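Local coordinates for GTPase activator-like protein (Chaetomium thermophilum, PDB 5HIU) that probably activates a GTPase through a domain elsewhere in the full-length TSC2 protein, this chain being its all-helical N-terminal part, at residues Glu98-Leu106 with Gln118-Thr126; Leu316-Arg324 with Glu357-Leu365. One frame throughout, in Å; residues are numbered along the deposited sequence.

Interaction 1: Glu98-Leu106 with Gln118-Thr126; sequences ERSEYFHTL and QLVALEQLT
Leu106 and Leu125 push into each other's helix as reciprocal knobs. Leu106 sits in a hole formed by Gln118, Ala121, Leu122 and Leu125. Leu125 sits among Arg99, Tyr102, Phe103 and Leu106. The two leucines meet obliquely, branch to branch, with CD2 of Leu106 3.7 Å from CD2 of Leu125. The same Leu106 CD2 also lies against the methyl of Ala121. Its CD1 turns to Leu122, whose side chain it meets at nearly a right angle. Leu125 has CG anti to its backbone N (chi1 -176°), which sends CD1 to Tyr102 CB and under one face of the Arg99 guanidinium. Phe103 and Leu122 run side by side in the same direction. Leu122 CD1 touches the ring edge at Phe103 CD1, 3.8 Å away.

A polar bond closes each end of this apolar strip. Arg99 NH1 donates to Leu125 O at 3.0 Å, close to the guanidinium plane, and NH2 adds a weak bond to the same oxygen. Arg99 NE bonds Ala133 O, so NE has a partner of its own outside the two segments. At the other end Gln118 NE2 donates to Leu106 O at 2.6 Å, nearly within its own amide plane.

Segments 98-106 and 118-126 run antiparallel (165°), their axes 10.2 Å apart at closest approach. Helix 139-163 adds Leu142 against both Phe103 and Leu122. Phe135, just before that helix, stacks on the Phe103 ring. Helix 75-89 packs Val89 against Tyr102 and Leu125, and Trp82 against Gln118.

Interaction 2: Leu316-Arg324 with Glu357-Leu365; sequences LSVLQKLLR and EILRLINSL
The axes of helices 316-322 and 357-365 run almost parallel, 6° apart, with a closest approach of 9.4 Å. The backbones come nearest at Gln320 CA and Leu361 CA, 5.0 Å apart. Leucines fill one side of the interface. Leu361 has CG anti to its backbone N (chi1 -167°), and its two methyls part to meet different residues. CD1 rests on Leu319 CB at 4.0 Å. CD2 meets Leu323 CD1 at 3.7 Å, where the two side chains lie at about a right angle. Leu323 CD1 also reaches CD2 of Leu365, 4.0 Å away, in an oblique approach. Toward the start of both segments, Leu316 CD2 lies against Glu357 CB at 3.8 Å, and more loosely near Ile358 CD1.

The other side is more polar. Gln320 CG touches Ser364 OG at 3.6 Å. The Gln320 amide is modelled too close to Arg360 CG, so its exact placing is doubtful. Arg360 lies at the margin of the contact. It bends at chi2 and chi3, which carries NH2 back along its own helix to a salt bridge with Glu357 OE2 at 2.7 Å, its hydrogen bond weak in angle. Arg324 lays its guanidinium obliquely against Ser364 CB.

Helix 281-294 backs the leucine side through Leu293, which touches Leu316 and Leu319. Two near-parallel helices in register, joined through the intervening helix 336-348, are consistent with the repeating stack of an alpha-solenoid, as the elongated all-helical chain suggests.

Interaction 1 and interaction 2 lie in the same elongated all-helical chain, on opposite sides of its centre. Their centres are 49 Å apart, and their nearest atoms are about 31 Å apart, so they do not touch. They follow one another along the sequence, and all four segments belong to the DUF3384 region. Interaction 1 joins helix 96-107 to helix 115-126, antiparallel neighbours in sequence. Interaction 2 joins helix 302-322 to helix 352-366, near-parallel helices with another helix between them in the chain. Interaction 1 has hydrogen bonds between its segments. Interaction 2 has none, and meets through leucine contacts and the side chains of Gln320 and Ser364.

Interaction 1: Glu98-Leu106 with Gln118-Thr126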
loop_
_atom_site.group_PDB
_atom_site.type_symbol
_atom_site.label_atom_id
_atom_site.label_comp_id
_atom_site.label_asym_id
_atom_site.label_seq_id
_atom_site.Cartn_x
_atom_site.Cartn_y
_atom_site.Cartn_z
ATOM N N GLU A 98 28.610 -18.161 7.437
ATOM C CA GLU A 98 27.922 -18.496 8.689
ATOM C C GLU A 98 26.508 -17.890 8.710
ATOM O O GLU A 98 25.538 -18.554 9.123
ATOM C CB GLU A 98 28.749 -18.043 9.910
ATOM C CG GLU A 98 29.894 -18.991 10.242
ATOM C CD GLU A 98 30.908 -18.444 11.253
ATOM O OE1 GLU A 98 31.043 -17.203 11.390
ATOM O OE2 GLU A 98 31.607 -19.271 11.897
ATOM N N ARG A 99 26.390 -16.643 8.248
ATOM C CA ARG A 99 25.081 -16.006 8.094
ATOM C C ARG A 99 24.215 -16.769 7.117
ATOM O O ARG A 99 23.002 -16.849 7.283
ATOM C CB ARG A 99 25.228 -14.571 7.616
ATOM C CG ARG A 99 25.746 -13.627 8.682
ATOM C CD ARG A 99 26.000 -12.279 8.075
ATOM N NE ARG A 99 24.766 -11.744 7.524
ATOM C CZ ARG A 99 23.823 -11.158 8.248
ATOM N NH1 ARG A 99 23.962 -11.015 9.559
ATOM N NH2 ARG A 99 22.734 -10.715 7.658
ATOM N N SER A 100 24.831 -17.341 6.099
ATOM C CA SER A 100 24.066 -18.072 5.120
ATOM C C SER A 100 23.475 -19.314 5.743
ATOM O O SER A 100 22.391 -19.732 5.388
ATOM C CB SER A 100 24.917 -18.437 3.913
ATOM O OG SER A 100 24.099 -18.434 2.765
ATOM N N GLU A 101 24.179 -19.903 6.688
ATOM C CA GLU A 101 23.728 -21.145 7.266
ATOM C C GLU A 101 22.651 -20.901 8.296
ATOM O O GLU A 101 21.732 -21.707 8.496
ATOM C CB GLU A 101 24.906 -21.873 7.888
ATOM C CG GLU A 101 24.617 -23.330 8.182
ATOM C CD GLU A 101 25.864 -24.093 8.569
ATOM O OE1 GLU A 101 26.928 -23.917 7.891
ATOM O OE2 GLU A 101 25.754 -24.867 9.557
ATOM N N TYR A 102 22.758 -19.766 8.956
ATOM C CA TYR A 102 21.723 -19.358 9.863
ATOM C C TYR A 102 20.430 -19.068 9.091
ATOM O O TYR A 102 19.358 -19.558 9.443
ATOM C CB TYR A 102 22.194 -18.157 10.679
ATOM C CG TYR A 102 23.493 -18.393 11.457
ATOM C CD1 TYR A 102 23.943 -19.672 11.762
ATOM C CD2 TYR A 102 24.255 -17.322 11.899
ATOM C CE1 TYR A 102 25.120 -19.864 12.457
ATOM C CE2 TYR A 102 25.421 -17.507 12.601
ATOM C CZ TYR A 102 25.843 -18.776 12.876
ATOM O OH TYR A 102 26.997 -18.952 13.576
ATOM N N PHE A 103 20.522 -18.325 8.005
ATOM C CA PHE A 103 19.320 -18.023 7.234
ATOM C C PHE A 103 18.579 -19.302 6.791
ATOM O O PHE A 103 17.376 -19.397 6.900
ATOM C CB PHE A 103 19.679 -17.144 6.043
ATOM C CG PHE A 103 18.548 -16.911 5.103
ATOM C CD1 PHE A 103 17.667 -15.859 5.304
ATOM C CD2 PHE A 103 18.369 -17.730 3.996
ATOM C CE1 PHE A 103 16.621 -15.629 4.421
ATOM C CE2 PHE A 103 17.325 -17.505 3.115
ATOM C CZ PHE A 103 16.451 -16.455 3.323
ATOM N N HIS A 104 19.290 -20.294 6.294
ATOM C CA HIS A 104 18.612 -21.483 5.799
ATOM C C HIS A 104 18.055 -22.346 6.905
ATOM O O HIS A 104 17.009 -22.978 6.729
ATOM C CB HIS A 104 19.536 -22.255 4.893
ATOM C CG HIS A 104 19.824 -21.519 3.629
ATOM N ND1 HIS A 104 21.055 -20.961 3.349
ATOM C CD2 HIS A 104 19.020 -21.195 2.593
ATOM C CE1 HIS A 104 21.004 -20.349 2.182
ATOM N NE2 HIS A 104 19.779 -20.478 1.700
ATOM N N THR A 105 18.739 -22.355 8.048
ATOM C CA THR A 105 18.231 -23.007 9.238
ATOM C C THR A 105 16.933 -22.333 9.704
ATOM O O THR A 105 15.925 -22.997 9.940
ATOM C CB THR A 105 19.263 -22.924 10.376
ATOM O OG1 THR A 105 20.453 -23.606 10.005
ATOM C CG2 THR A 105 18.731 -23.513 11.673
ATOM N N LEU A 106 16.961 -21.014 9.847
ATOM C CA LEU A 106 15.818 -20.327 10.418
ATOM C C LEU A 106 14.623 -20.182 9.472
ATOM O O LEU A 106 13.514 -20.025 9.942
ATOM C CB LEU A 106 16.230 -18.967 10.967
ATOM C CG LEU A 106 16.366 -17.805 9.978
ATOM C CD1 LEU A 106 15.038 -17.104 9.664
ATOM C CD2 LEU A 106 17.370 -16.798 10.533
ATOM N N GLN A 118 10.586 -17.400 13.805
ATOM C CA GLN A 118 11.279 -17.249 12.526
ATOM C C GLN A 118 11.418 -15.782 12.125
ATOM O O GLN A 118 12.504 -15.333 11.766
ATOM C CB GLN A 118 10.516 -17.932 11.415
ATOM C CG GLN A 118 10.243 -19.382 11.634
ATOM C CD GLN A 118 9.942 -20.041 10.336
ATOM O OE1 GLN A 118 8.790 -20.152 9.956
ATOM N NE2 GLN A 118 10.975 -20.424 9.617
ATOM N N LEU A 119 10.278 -15.090 12.143
ATOM C CA LEU A 119 10.142 -13.646 11.969
ATOM C C LEU A 119 11.186 -12.917 12.764
ATOM O O LEU A 119 11.972 -12.159 12.209
ATOM C CB LEU A 119 8.809 -13.217 12.577
ATOM C CG LEU A 119 7.728 -12.343 11.951
ATOM C CD1 LEU A 119 8.237 -10.978 11.525
ATOM C CD2 LEU A 119 7.066 -13.014 10.772
ATOM N N VAL A 120 11.198 -13.154 14.073
ATOM C CA VAL A 120 12.124 -12.455 14.960
ATOM C C VAL A 120 13.578 -12.848 14.616
ATOM O O VAL A 120 14.469 -11.997 14.547
ATOM C CB VAL A 120 11.808 -12.741 16.442
ATOM C CG1 VAL A 120 12.922 -12.249 17.342
ATOM C CG2 VAL A 120 10.482 -12.109 16.853
ATOM N N ALA A 121 13.809 -14.131 14.374
ATOM C CA ALA A 121 15.133 -14.567 14.002
ATOM C C ALA A 121 15.588 -13.796 12.798
ATOM O O ALA A 121 16.677 -13.202 12.798
ATOM C CB ALA A 121 15.148 -16.049 13.694
ATOM N N LEU A 122 14.763 -13.790 11.765
ATOM C CA LEU A 122 15.184 -13.143 10.537
ATOM C C LEU A 122 15.429 -11.652 10.790
ATOM O O LEU A 122 16.448 -11.100 10.395
ATOM C CB LEU A 122 14.162 -13.356 9.437
ATOM C CG LEU A 122 14.591 -12.820 8.071
ATOM C CD1 LEU A 122 15.929 -13.400 7.622
ATOM C CD2 LEU A 122 13.531 -13.144 7.043
ATOM N N GLU A 123 14.492 -11.028 11.487
ATOM C CA GLU A 123 14.597 -9.637 11.848
ATOM C C GLU A 123 15.920 -9.367 12.553
ATOM O O GLU A 123 16.605 -8.403 12.209
ATOM C CB GLU A 123 13.401 -9.265 12.722
ATOM C CG GLU A 123 13.526 -7.991 13.531
ATOM C CD GLU A 123 12.348 -7.827 14.474
ATOM O OE1 GLU A 123 11.229 -7.684 13.957
ATOM O OE2 GLU A 123 12.535 -7.869 15.719
ATOM N N GLN A 124 16.285 -10.222 13.515
ATOM C CA GLN A 124 17.530 -10.060 14.256
ATOM C C GLN A 124 18.735 -10.408 13.435
ATOM O O GLN A 124 19.760 -9.779 13.582
ATOM C CB GLN A 124 17.541 -10.912 15.511
ATOM C CG GLN A 124 16.512 -10.479 16.536
ATOM C CD GLN A 124 16.663 -9.023 16.967
ATOM O OE1 GLN A 124 17.741 -8.587 17.391
ATOM N NE2 GLN A 124 15.568 -8.264 16.865
ATOM N N LEU A 125 18.625 -11.415 12.579
ATOM C CA LEU A 125 19.729 -11.788 11.700
ATOM C C LEU A 125 20.087 -10.615 10.805
ATOM O O LEU A 125 21.264 -10.300 10.609
ATOM C CB LEU A 125 19.364 -13.001 10.837
ATOM C CG LEU A 125 20.467 -13.561 9.936
ATOM C CD1 LEU A 125 21.611 -14.066 10.796
ATOM C CD2 LEU A 125 19.995 -14.661 8.987
ATOM N N THR A 126 19.063 -9.966 10.269
ATOM C CA THR A 126 19.260 -8.877 9.319
ATOM C C THR A 126 19.444 -7.517 9.998
ATOM O O THR A 126 19.805 -6.549 9.328
ATOM C CB THR A 126 18.064 -8.769 8.361
ATOM O OG1 THR A 126 16.871 -8.517 9.120
ATOM C CG2 THR A 126 17.884 -10.049 7.577
#

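Interaction 2: Leu316-Arg324 with Glu357-Leu365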
loop_
_atom_site.group_PDB
_atom_site.type_symbol
_atom_site.label_atom_id
_atom_site.label_comp_id
_atom_site.label_asym_id
_atom_site.label_seq_id
_atom_site.Cartn_x
_atom_site.Cartn_y
_atom_site.Cartn_z
ATOM N N LEU A 316 -11.333 10.259 -10.116
ATOM C CA LEU A 316 -11.846 11.593 -9.864
ATOM C C LEU A 316 -11.174 12.190 -8.636
ATOM O O LEU A 316 -10.723 13.333 -8.645
ATOM C CB LEU A 316 -13.367 11.551 -9.641
ATOM C CG LEU A 316 -14.304 11.836 -10.825
ATOM C CD1 LEU A 316 -13.844 11.239 -12.150
ATOM C CD2 LEU A 316 -15.708 11.353 -10.484
ATOM N N SER A 317 -11.138 11.407 -7.572
ATOM C CA SER A 317 -10.602 11.855 -6.302
ATOM C C SER A 317 -9.149 12.279 -6.488
ATOM O O SER A 317 -8.726 13.352 -6.036
ATOM C CB SER A 317 -10.682 10.702 -5.290
ATOM O OG SER A 317 -10.539 11.160 -3.962
ATOM N N VAL A 318 -8.394 11.421 -7.160
ATOM C CA VAL A 318 -6.962 11.616 -7.303
ATOM C C VAL A 318 -6.712 12.733 -8.300
ATOM O O VAL A 318 -5.782 13.519 -8.137
ATOM C CB VAL A 318 -6.246 10.301 -7.724
ATOM C CG1 VAL A 318 -4.833 10.572 -8.182
ATOM C CG2 VAL A 318 -6.228 9.314 -6.569
ATOM N N LEU A 319 -7.563 12.805 -9.320
ATOM C CA LEU A 319 -7.456 13.855 -10.337
ATOM C C LEU A 319 -7.741 15.224 -9.744
ATOM O O LEU A 319 -7.050 16.185 -10.022
ATOM C CB LEU A 319 -8.384 13.587 -11.535
ATOM C CG LEU A 319 -7.819 12.575 -12.542
ATOM C CD1 LEU A 319 -8.863 12.083 -13.554
ATOM C CD2 LEU A 319 -6.624 13.176 -13.253
ATOM N N GLN A 320 -8.762 15.313 -8.921
ATOM C CA GLN A 320 -9.085 16.581 -8.303
ATOM C C GLN A 320 -7.902 17.057 -7.500
ATOM O O GLN A 320 -7.587 18.221 -7.486
ATOM C CB GLN A 320 -10.294 16.423 -7.400
ATOM C CG GLN A 320 -10.628 17.656 -6.594
ATOM C CD GLN A 320 -11.963 17.514 -5.896
ATOM O OE1 GLN A 320 -12.919 16.919 -6.426
ATOM N NE2 GLN A 320 -12.043 18.051 -4.696
ATOM N N LYS A 321 -7.245 16.133 -6.827
ATOM C CA LYS A 321 -6.074 16.458 -6.025
ATOM C C LYS A 321 -4.875 16.773 -6.942
ATOM O O LYS A 321 -4.201 17.787 -6.765
ATOM C CB LYS A 321 -5.794 15.302 -5.064
ATOM C CG LYS A 321 -4.813 15.598 -3.944
ATOM C CD LYS A 321 -5.269 16.672 -2.964
ATOM C CE LYS A 321 -4.135 17.051 -2.004
ATOM N NZ LYS A 321 -4.355 18.354 -1.312
ATOM N N LEU A 322 -4.657 15.941 -7.959
ATOM C CA LEU A 322 -3.580 16.183 -8.893
ATOM C C LEU A 322 -3.694 17.529 -9.583
ATOM O O LEU A 322 -2.726 18.273 -9.631
ATOM C CB LEU A 322 -3.505 15.083 -9.953
ATOM C CG LEU A 322 -2.213 15.066 -10.792
ATOM C CD1 LEU A 322 -0.958 15.251 -9.946
ATOM C CD2 LEU A 322 -2.086 13.768 -11.568
ATOM N N LEU A 323 -4.882 17.854 -10.082
ATOM C CA LEU A 323 -5.109 19.094 -10.821
ATOM C C LEU A 323 -4.848 20.388 -10.045
ATOM O O LEU A 323 -4.861 21.452 -10.644
ATOM C CB LEU A 323 -6.534 19.140 -11.348
ATOM C CG LEU A 323 -6.800 18.202 -12.521
ATOM C CD1 LEU A 323 -8.283 17.909 -12.628
ATOM C CD2 LEU A 323 -6.285 18.790 -13.822
ATOM N N ARG A 324 -4.638 20.330 -8.734
ATOM C CA ARG A 324 -4.215 21.522 -8.001
ATOM C C ARG A 324 -2.703 21.721 -8.080
ATOM O O ARG A 324 -2.169 22.714 -7.557
ATOM C CB ARG A 324 -4.586 21.413 -6.539
ATOM C CG ARG A 324 -6.023 21.052 -6.253
ATOM C CD ARG A 324 -6.185 20.990 -4.749
ATOM N NE ARG A 324 -7.519 20.554 -4.383
ATOM C CZ ARG A 324 -8.606 21.312 -4.464
ATOM N NH1 ARG A 324 -8.524 22.564 -4.908
ATOM N NH2 ARG A 324 -9.788 20.810 -4.107
ATOM N N GLU A 357 -19.286 14.412 -7.406
ATOM C CA GLU A 357 -17.814 14.401 -7.575
ATOM C C GLU A 357 -17.380 15.040 -8.891
ATOM O O GLU A 357 -16.570 15.976 -8.884
ATOM C CB GLU A 357 -17.228 12.983 -7.450
ATOM C CG GLU A 357 -17.287 12.426 -6.040
ATOM C CD GLU A 357 -16.644 13.360 -5.013
ATOM O OE1 GLU A 357 -15.377 13.391 -4.905
ATOM O OE2 GLU A 357 -17.406 14.064 -4.305
ATOM N N ILE A 358 -17.925 14.551 -10.004
ATOM C CA ILE A 358 -17.728 15.207 -11.304
ATOM C C ILE A 358 -17.732 16.723 -11.122
ATOM O O ILE A 358 -16.816 17.407 -11.559
ATOM C CB ILE A 358 -18.832 14.863 -12.325
ATOM C CG1 ILE A 358 -18.847 13.363 -12.666
ATOM C CG2 ILE A 358 -18.628 15.680 -13.596
ATOM C CD1 ILE A 358 -17.764 12.909 -13.628
ATOM N N LEU A 359 -18.773 17.220 -10.466
ATOM C CA LEU A 359 -18.908 18.631 -10.177
ATOM C C LEU A 359 -17.786 19.125 -9.282
ATOM O O LEU A 359 -17.195 20.169 -9.549
ATOM C CB LEU A 359 -20.254 18.939 -9.500
ATOM C CG LEU A 359 -21.555 18.918 -10.322
ATOM C CD1 LEU A 359 -22.730 19.459 -9.504
ATOM C CD2 LEU A 359 -21.408 19.715 -11.611
ATOM N N ARG A 360 -17.502 18.401 -8.207
ATOM C CA ARG A 360 -16.515 18.878 -7.222
ATOM C C ARG A 360 -15.160 19.092 -7.883
ATOM O O ARG A 360 -14.459 20.050 -7.581
ATOM C CB ARG A 360 -16.433 17.951 -5.986
ATOM C CG ARG A 360 -15.177 18.152 -5.124
ATOM C CD ARG A 360 -15.370 18.092 -3.613
ATOM N NE ARG A 360 -16.062 16.871 -3.187
ATOM C CZ ARG A 360 -17.144 16.840 -2.402
ATOM N NH1 ARG A 360 -17.668 17.960 -1.894
ATOM N NH2 ARG A 360 -17.702 15.673 -2.099
ATOM N N LEU A 361 -14.820 18.209 -8.806
ATOM C CA LEU A 361 -13.613 18.350 -9.616
ATOM C C LEU A 361 -13.685 19.653 -10.401
ATOM O O LEU A 361 -12.846 20.543 -10.233
ATOM C CB LEU A 361 -13.473 17.155 -10.576
ATOM C CG LEU A 361 -12.131 16.979 -11.278
ATOM C CD1 LEU A 361 -11.909 15.519 -11.608
ATOM C CD2 LEU A 361 -11.984 17.833 -12.533
ATOM N N ILE A 362 -14.733 19.779 -11.208
ATOM C CA ILE A 362 -14.934 20.962 -12.034
ATOM C C ILE A 362 -14.915 22.203 -11.147
ATOM O O ILE A 362 -14.291 23.197 -11.484
ATOM C CB ILE A 362 -16.228 20.874 -12.874
ATOM C CG1 ILE A 362 -16.143 19.702 -13.873
ATOM C CG2 ILE A 362 -16.457 22.167 -13.652
ATOM C CD1 ILE A 362 -17.447 19.419 -14.602
ATOM N N ASN A 363 -15.529 22.134 -9.982
ATOM C CA ASN A 363 -15.487 23.278 -9.083
ATOM C C ASN A 363 -14.096 23.617 -8.590
ATOM O O ASN A 363 -13.818 24.766 -8.296
ATOM C CB ASN A 363 -16.399 23.059 -7.898
ATOM C CG ASN A 363 -17.787 23.559 -8.156
ATOM O OD1 ASN A 363 -17.964 24.707 -8.548
ATOM N ND2 ASN A 363 -18.785 22.710 -7.943
ATOM N N SER A 364 -13.223 22.626 -8.494
ATOM C CA SER A 364 -11.858 22.886 -8.071
ATOM C C SER A 364 -11.010 23.437 -9.214
ATOM O O SER A 364 -9.947 24.020 -8.972
ATOM C CB SER A 364 -11.208 21.620 -7.533
ATOM O OG SER A 364 -11.098 20.678 -8.575
ATOM N N LEU A 365 -11.454 23.219 -10.450
ATOM C CA LEU A 365 -10.830 23.844 -11.622
ATOM C C LEU A 365 -11.107 25.349 -11.744
ATOM O O LEU A 365 -10.224 26.106 -12.116
ATOM C CB LEU A 365 -11.292 23.161 -12.893
ATOM C CG LEU A 365 -10.750 21.769 -13.117
ATOM C CD1 LEU A 365 -11.299 21.272 -14.438
ATOM C CD2 LEU A 365 -9.225 21.726 -13.121
#